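Local coordinates for protein geranylgeranyl pyrophosphate synthetase (Pyrococcus horikoshii, PDB 1WY0) that probably builds geranylgeranyl pyrophosphate by condensing isopentenyl pyrophosphate with an allylic diphosphate, at residues 254-257 against 258-261; 13-16 against 17-21; 260-263 against 264-268. All blocks are in the same frame, centred on the assembly; numbering follows the deposited sequence.

Contact 2 comes first along the chain, within helix 3-25, and its side chains pack against helices 49-57 and 69-90. Far downstream, and on the opposite side of the chain's centre, contact 1 forms the start of the short helix 256-264, which Asp-258 links to Lys-296, at the end of helix 283-296, and to Tyr-297. Contact 3 follows directly: it shares Gln-260 and Arg-261 with contact 1 and takes the same helix into the loop beyond, where it packs against helix 283-296. All three are local, between adjoining segments, and none closes a long loop or encloses another. Contacts 1 and 3 have centres about 10 Å apart, those of contacts 1 and 2 about 50 Å.

Contact 1. Residues 254-257 against 258-261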
loop_
_atom_site.group_PDB
_atom_site.type_symbol
_atom_site.label_atom_id
_atom_site.label_comp_id
_atom_site.label_asym_id
_atom_site.label_seq_id
_atom_site.Cartn_x
_atom_site.Cartn_y
_atom_site.Cartn_z
ATOM N N ALA A 254 -37.324 10.835 6.288
ATOM C CA ALA A 254 -37.841 12.205 6.211
ATOM C C ALA A 254 -38.751 12.456 4.996
ATOM O O ALA A 254 -38.644 11.807 3.963
ATOM C CB ALA A 254 -36.664 13.174 6.195
ATOM N N ASP A 255 -39.683 13.404 5.100
ATOM C CA ASP A 255 -40.577 13.708 3.986
ATOM C C ASP A 255 -39.789 14.548 2.991
ATOM O O ASP A 255 -38.726 15.064 3.319
ATOM C CB ASP A 255 -41.823 14.475 4.456
ATOM C CG ASP A 255 -41.486 15.798 5.116
ATOM O OD1 ASP A 255 -40.822 16.644 4.480
ATOM O OD2 ASP A 255 -41.896 16.002 6.277
ATOM N N GLU A 256 -40.312 14.680 1.780
ATOM C CA GLU A 256 -39.635 15.432 0.734
ATOM C C GLU A 256 -39.241 16.852 1.094
ATOM O O GLU A 256 -38.129 17.289 0.792
ATOM C CB GLU A 256 -40.492 15.445 -0.529
ATOM C CG GLU A 256 -40.297 14.211 -1.374
ATOM C CD GLU A 256 -38.848 14.040 -1.778
ATOM O OE1 GLU A 256 -38.277 14.996 -2.347
ATOM O OE2 GLU A 256 -38.280 12.957 -1.514
ATOM N N LYS A 257 -40.148 17.576 1.733
ATOM C CA LYS A 257 -39.899 18.939 2.101
ATOM C C LYS A 257 -38.635 19.044 2.977
ATOM O O LYS A 257 -37.743 19.855 2.770
ATOM C CB LYS A 257 -41.152 19.358 2.865
ATOM C CG LYS A 257 -41.271 20.853 3.023
ATOM C CD LYS A 257 -42.219 21.267 4.153
ATOM C CE LYS A 257 -41.495 22.159 5.172
ATOM N NZ LYS A 257 -42.222 22.163 6.444
ATOM N N ASP A 258 -38.580 18.187 3.988
ATOM C CA ASP A 258 -37.457 18.198 4.902
ATOM C C ASP A 258 -36.157 17.751 4.246
ATOM O O ASP A 258 -35.129 18.402 4.425
ATOM C CB ASP A 258 -37.788 17.358 6.138
ATOM C CG ASP A 258 -38.960 17.938 6.933
ATOM O OD1 ASP A 258 -39.152 19.165 6.878
ATOM O OD2 ASP A 258 -39.680 17.178 7.616
ATOM N N LYS A 259 -36.206 16.670 3.469
ATOM C CA LYS A 259 -35.097 16.137 2.681
ATOM C C LYS A 259 -34.387 17.230 1.876
ATOM O O LYS A 259 -33.167 17.336 1.863
ATOM C CB LYS A 259 -35.652 15.071 1.737
ATOM C CG LYS A 259 -35.671 13.680 2.374
ATOM C CD LYS A 259 -35.402 12.572 1.353
ATOM C CE LYS A 259 -36.448 11.453 1.413
ATOM N NZ LYS A 259 -37.462 11.672 0.382
ATOM N N GLN A 260 -35.223 17.965 1.147
ATOM C CA GLN A 260 -34.740 19.003 0.233
ATOM C C GLN A 260 -34.140 20.198 0.968
ATOM O O GLN A 260 -33.166 20.789 0.519
ATOM C CB GLN A 260 -35.876 19.490 -0.671
ATOM C CG GLN A 260 -36.541 18.389 -1.482
ATOM C CD GLN A 260 -35.543 17.590 -2.291
ATOM O OE1 GLN A 260 -34.827 18.140 -3.132
ATOM N NE2 GLN A 260 -35.485 16.283 -2.041
ATOM N N ARG A 261 -34.736 20.566 2.092
ATOM C CA ARG A 261 -34.152 21.668 2.850
ATOM C C ARG A 261 -32.830 21.246 3.505
ATOM O O ARG A 261 -31.841 21.970 3.541
ATOM C CB ARG A 261 -35.172 22.079 3.913
ATOM C CG ARG A 261 -34.694 23.241 4.781
ATOM C CD ARG A 261 -34.093 24.377 3.952
ATOM N NE ARG A 261 -33.777 25.523 4.808
ATOM C CZ ARG A 261 -32.972 26.469 4.304
ATOM N NH1 ARG A 261 -32.507 26.356 3.072
ATOM N NH2 ARG A 261 -32.622 27.509 5.063
#
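Asp-258 OD2 is gripped by two groups beyond 254-261, a salt bridge from Lys-296 and a hydrogen bond with Tyr-297 OH, and it also lies 2.8 Å from OD2 of Asp-255. The two carboxylates meet because Asp-255 is the N-cap of helix 256-264. Its chi1 of 60° sets CG between its own N and carbonyl carbon, from where OD1 accepts the Asp-258 N-H at 2.8 Å, with a nearly straight N-H...O angle of 168°. With an alanine here, the Asp-258 amide would probably lose its capping acceptor and the helix start fray. Tyr-297 OH also bonds to the backbone N of Asp-255, tying the cap to the protein beyond. Glu-256 OE2 and Lys-259 NZ form a salt bridge, modelled so short that its exact length is doubtful. The lysine reaches it through a chain bent at chi2, chi3 and chi4, which carries CE past Ala-254 O at 3.4 Å. Backbone bonds continue the turn, with Lys-259 N to Asp-255 O at 3.0 Å. Two carboxylate oxygens this close would repel, an effect that the Lys-296 charge probably eases; one of the two may also be protonated.

Contact 2. Residues 13-16 against 17-21; sequences EKAK and LIDEK
Lys-14, Ala-15 and Lys-16 offer their carbonyls to Ile-18, Asp-19 and Glu-20, one alpha-helical turn of the long helix 3-25 in an all-helical prenyl synthase fold. The hydrogen bonds all run from residue i+4 back to i. The Ile-18 N to Lys-14 O bond is 3.2 Å long and nearly straight, at 173°, Asp-19 N reaches Ala-15 O at a shorter 2.7 Å, and Glu-20 N reaches Lys-16 O at 3.1 Å, its donor tilted 23° from the carbonyl plane. The Ile-18 methylene CG1 packs against the same carbonyl oxygen that its N bonds, 3.4 Å from Lys-14 O.

Apolar contacts within the turn are modest. Lys-14 CD touches Leu-17 CD1 loosely, at 4.4 Å, before the lysine leads away. Ile-18 is the buried residue of the turn: its side chain meets Pro-51 and Leu-55 of helix 49-57 and Ile-69 of helix 69-90, while Lys-14 packs on Phe-52, so this face ties the N-terminal helix to the body of the chain.

A salt bridge from Asp-19 OD1 to Arg-48 NH2 adds a polar tie. With chi1 at -81° the aspartate CG stands beside its own backbone N and anti to the carbonyl carbon, which folds the carboxylate back over the preceding turn, and OD2 comes to rest 3.3 Å from Ala-15 O, acceptor beside acceptor.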
loop_
_atom_site.group_PDB
_atom_site.type_symbol
_atom_site.label_atom_id
_atom_site.label_comp_id
_atom_site.label_asym_id
_atom_site.label_seq_id
_atom_site.Cartn_x
_atom_site.Cartn_y
_atom_site.Cartn_z
ATOM N N GLU A 13 0.080 0.887 29.446
ATOM C CA GLU A 13 1.152 -0.007 29.872
ATOM C C GLU A 13 1.606 -0.865 28.694
ATOM O O GLU A 13 2.803 -1.012 28.442
ATOM C CB GLU A 13 0.654 -0.906 31.007
ATOM C CG GLU A 13 1.740 -1.612 31.786
ATOM C CD GLU A 13 1.186 -2.710 32.679
ATOM O OE1 GLU A 13 0.466 -2.391 33.655
ATOM O OE2 GLU A 13 1.473 -3.897 32.402
ATOM N N LYS A 14 0.639 -1.433 27.980
ATOM C CA LYS A 14 0.924 -2.271 26.819
ATOM C C LYS A 14 1.493 -1.437 25.666
ATOM O O LYS A 14 2.352 -1.898 24.918
ATOM C CB LYS A 14 -0.351 -2.983 26.354
ATOM C CG LYS A 14 -1.009 -3.868 27.404
ATOM C CD LYS A 14 -0.337 -5.230 27.471
ATOM C CE LYS A 14 -1.114 -6.207 28.343
ATOM N NZ LYS A 14 -0.518 -7.571 28.308
ATOM N N ALA A 15 1.004 -0.207 25.534
ATOM C CA ALA A 15 1.449 0.699 24.481
ATOM C C ALA A 15 2.972 0.798 24.403
ATOM O O ALA A 15 3.537 0.867 23.309
ATOM C CB ALA A 15 0.845 2.081 24.701
ATOM N N LYS A 16 3.630 0.802 25.560
ATOM C CA LYS A 16 5.084 0.889 25.616
ATOM C C LYS A 16 5.778 -0.194 24.799
ATOM O O LYS A 16 6.660 0.098 23.996
ATOM C CB LYS A 16 5.576 0.792 27.065
ATOM C CG LYS A 16 5.469 2.080 27.867
ATOM C CD LYS A 16 6.064 1.891 29.261
ATOM C CE LYS A 16 6.342 3.221 29.954
ATOM N NZ LYS A 16 6.361 3.078 31.447
ATOM N N LEU A 17 5.387 -1.444 25.026
ATOM C CA LEU A 17 5.974 -2.580 24.327
ATOM C C LEU A 17 5.730 -2.442 22.836
ATOM O O LEU A 17 6.623 -2.641 22.017
ATOM C CB LEU A 17 5.336 -3.887 24.805
ATOM C CG LEU A 17 5.072 -4.081 26.301
ATOM C CD1 LEU A 17 3.987 -5.138 26.489
ATOM C CD2 LEU A 17 6.361 -4.486 27.011
ATOM N N ILE A 18 4.494 -2.107 22.497
ATOM C CA ILE A 18 4.099 -1.947 21.115
ATOM C C ILE A 18 4.885 -0.832 20.457
ATOM O O ILE A 18 5.371 -0.988 19.343
ATOM C CB ILE A 18 2.593 -1.667 21.029
ATOM C CG1 ILE A 18 1.840 -2.843 21.655
ATOM C CG2 ILE A 18 2.176 -1.430 19.581
ATOM C CD1 ILE A 18 2.012 -4.154 20.929
ATOM N N ASP A 19 5.036 0.286 21.155
ATOM C CA ASP A 19 5.761 1.410 20.585
ATOM C C ASP A 19 7.233 1.161 20.306
ATOM O O ASP A 19 7.762 1.666 19.323
ATOM C CB ASP A 19 5.589 2.662 21.452
ATOM C CG ASP A 19 4.275 3.366 21.180
ATOM O OD1 ASP A 19 3.825 3.317 20.017
ATOM O OD2 ASP A 19 3.699 3.973 22.105
ATOM N N GLU A 20 7.901 0.391 21.155
ATOM C CA GLU A 20 9.310 0.108 20.917
ATOM C C GLU A 20 9.424 -0.640 19.586
ATOM O O GLU A 20 10.253 -0.306 18.743
ATOM C CB GLU A 20 9.887 -0.750 22.048
ATOM C CG GLU A 20 10.052 -0.018 23.384
ATOM C CD GLU A 20 10.647 -0.906 24.467
ATOM O OE1 GLU A 20 11.689 -0.517 25.048
ATOM O OE2 GLU A 20 10.086 -1.997 24.729
ATOM N N LYS A 21 8.573 -1.642 19.391
ATOM C CA LYS A 21 8.595 -2.427 18.161
ATOM C C LYS A 21 8.269 -1.596 16.927
ATOM O O LYS A 21 8.896 -1.755 15.878
ATOM C CB LYS A 21 7.627 -3.609 18.264
ATOM C CG LYS A 21 8.054 -4.654 19.280
ATOM C CD LYS A 21 9.503 -5.062 19.072
ATOM C CE LYS A 21 10.008 -5.958 20.203
ATOM N NZ LYS A 21 11.457 -6.274 20.032
#

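Contact 3. Residues 260-263 against 264-268; sequences QRFL and KIFGK
Helix 256-264 runs out between Phe-262 and Phe-266, with Ile-265 the first residue to leave helical geometry, and the backbone bonds lengthen in turn: Lys-264 N to Gln-260 O is 3.2 Å, Ile-265 N to Arg-261 O is weak at 3.3 Å, and Phe-266 N closes back only three residues, to Leu-263 O, weakly at 3.5 Å.

The main side-chain contact is an offset stack of Phe-262 on Phe-266, with ring planes 21° apart and centroids separated by 4.9 Å. CE2 of Phe-262 lies over one face of the Phe-266 ring near its rim, and CZ touches CD1 at 3.8 Å. Both rings have CG anti to the backbone N (chi1 -177° in Phe-262), which brings the Phe-262 ring alongside that of Phe-266, just past the helix end. Leu-263 CD2 adds to this apolar cluster, meeting CD2 of Phe-266 at 4.1 Å.

In this all-helical isoprenoid synthase fold Phe-262 fastens the end of the short helix to its neighbours, meeting Phe-250 and Phe-251 of helix 245-253, and Leu-293 and Leu-294 of helix 283-296.

Ile-265 CG2 sits over one face of the Arg-261 guanidinium, 3.8 Å above its plane. Arg-261 NH1 also stands 3.2 Å from Lys-264 NZ, two like charges close together, while Arg-261 NE is held in a salt bridge by Glu-289 of helix 283-296, whose carboxylate is likely to soften that repulsion.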
loop_
_atom_site.group_PDB
_atom_site.type_symbol
_atom_site.label_atom_id
_atom_site.label_comp_id
_atom_site.label_asym_id
_atom_site.label_seq_id
_atom_site.Cartn_x
_atom_site.Cartn_y
_atom_site.Cartn_z
ATOM N N GLN A 260 -35.223 17.965 1.147
ATOM C CA GLN A 260 -34.740 19.003 0.233
ATOM C C GLN A 260 -34.140 20.198 0.968
ATOM O O GLN A 260 -33.166 20.789 0.519
ATOM C CB GLN A 260 -35.876 19.490 -0.671
ATOM C CG GLN A 260 -36.541 18.389 -1.482
ATOM C CD GLN A 260 -35.543 17.590 -2.291
ATOM O OE1 GLN A 260 -34.827 18.140 -3.132
ATOM N NE2 GLN A 260 -35.485 16.283 -2.041
ATOM N N ARG A 261 -34.736 20.566 2.092
ATOM C CA ARG A 261 -34.152 21.668 2.850
ATOM C C ARG A 261 -32.830 21.246 3.505
ATOM O O ARG A 261 -31.841 21.970 3.541
ATOM C CB ARG A 261 -35.172 22.079 3.913
ATOM C CG ARG A 261 -34.694 23.241 4.781
ATOM C CD ARG A 261 -34.093 24.377 3.952
ATOM N NE ARG A 261 -33.777 25.523 4.808
ATOM C CZ ARG A 261 -32.972 26.469 4.304
ATOM N NH1 ARG A 261 -32.507 26.356 3.072
ATOM N NH2 ARG A 261 -32.622 27.509 5.063
ATOM N N PHE A 262 -32.852 20.023 4.061
ATOM C CA PHE A 262 -31.644 19.479 4.664
ATOM C C PHE A 262 -30.483 19.446 3.661
ATOM O O PHE A 262 -29.324 19.666 3.988
ATOM C CB PHE A 262 -31.971 18.060 5.124
ATOM C CG PHE A 262 -30.781 17.468 5.817
ATOM C CD1 PHE A 262 -30.488 17.850 7.121
ATOM C CD2 PHE A 262 -30.032 16.489 5.188
ATOM C CE1 PHE A 262 -29.444 17.240 7.799
ATOM C CE2 PHE A 262 -28.986 15.881 5.874
ATOM C CZ PHE A 262 -28.690 16.252 7.179
ATOM N N LEU A 263 -30.832 19.117 2.402
ATOM C CA LEU A 263 -29.797 18.992 1.382
ATOM C C LEU A 263 -29.195 20.343 0.987
ATOM O O LEU A 263 -28.043 20.452 0.585
ATOM C CB LEU A 263 -30.400 18.298 0.160
ATOM C CG LEU A 263 -30.218 16.779 0.207
ATOM C CD1 LEU A 263 -30.649 16.099 -1.093
ATOM C CD2 LEU A 263 -28.768 16.361 0.447
ATOM N N LYS A 264 -30.024 21.397 1.064
ATOM C CA LYS A 264 -29.480 22.720 0.808
ATOM C C LYS A 264 -28.367 23.048 1.810
ATOM O O LYS A 264 -27.291 23.521 1.464
ATOM C CB LYS A 264 -30.608 23.742 0.921
ATOM C CG LYS A 264 -31.375 23.909 -0.393
ATOM C CD LYS A 264 -32.144 25.227 -0.449
ATOM C CE LYS A 264 -33.644 25.031 -0.206
ATOM N NZ LYS A 264 -34.214 26.259 0.337
ATOM N N ILE A 265 -28.674 22.793 3.097
ATOM C CA ILE A 265 -27.738 23.171 4.152
ATOM C C ILE A 265 -26.866 22.000 4.619
ATOM O O ILE A 265 -26.423 21.938 5.760
ATOM C CB ILE A 265 -28.544 23.709 5.335
ATOM C CG1 ILE A 265 -29.546 22.654 5.809
ATOM C CG2 ILE A 265 -29.336 24.956 4.907
ATOM C CD1 ILE A 265 -30.432 23.164 6.944
ATOM N N PHE A 266 -26.644 21.033 3.704
ATOM C CA PHE A 266 -25.838 19.855 3.998
ATOM C C PHE A 266 -24.571 19.813 3.141
ATOM O O PHE A 266 -24.617 19.828 1.918
ATOM C CB PHE A 266 -26.690 18.614 3.729
ATOM C CG PHE A 266 -25.940 17.383 4.145
ATOM C CD1 PHE A 266 -25.502 17.256 5.457
ATOM C CD2 PHE A 266 -25.687 16.382 3.221
ATOM C CE1 PHE A 266 -24.809 16.118 5.845
ATOM C CE2 PHE A 266 -24.992 15.243 3.619
ATOM C CZ PHE A 266 -24.552 15.106 4.929
ATOM N N GLY A 267 -23.394 19.771 3.786
ATOM C CA GLY A 267 -22.155 19.680 3.022
ATOM C C GLY A 267 -21.917 20.925 2.163
ATOM O O GLY A 267 -21.302 20.867 1.106
ATOM N N LYS A 268 -22.411 22.066 2.635
ATOM C CA LYS A 268 -22.247 23.328 1.914
ATOM C C LYS A 268 -21.053 24.117 2.453
ATOM O O LYS A 268 -20.565 23.856 3.557
ATOM C CB LYS A 268 -23.518 24.176 2.039
ATOM C CG LYS A 268 -23.431 25.539 1.356
ATOM C CD LYS A 268 -24.655 26.394 1.663
ATOM C CE LYS A 268 -24.807 26.632 3.166
ATOM N NZ LYS A 268 -26.051 27.380 3.508
#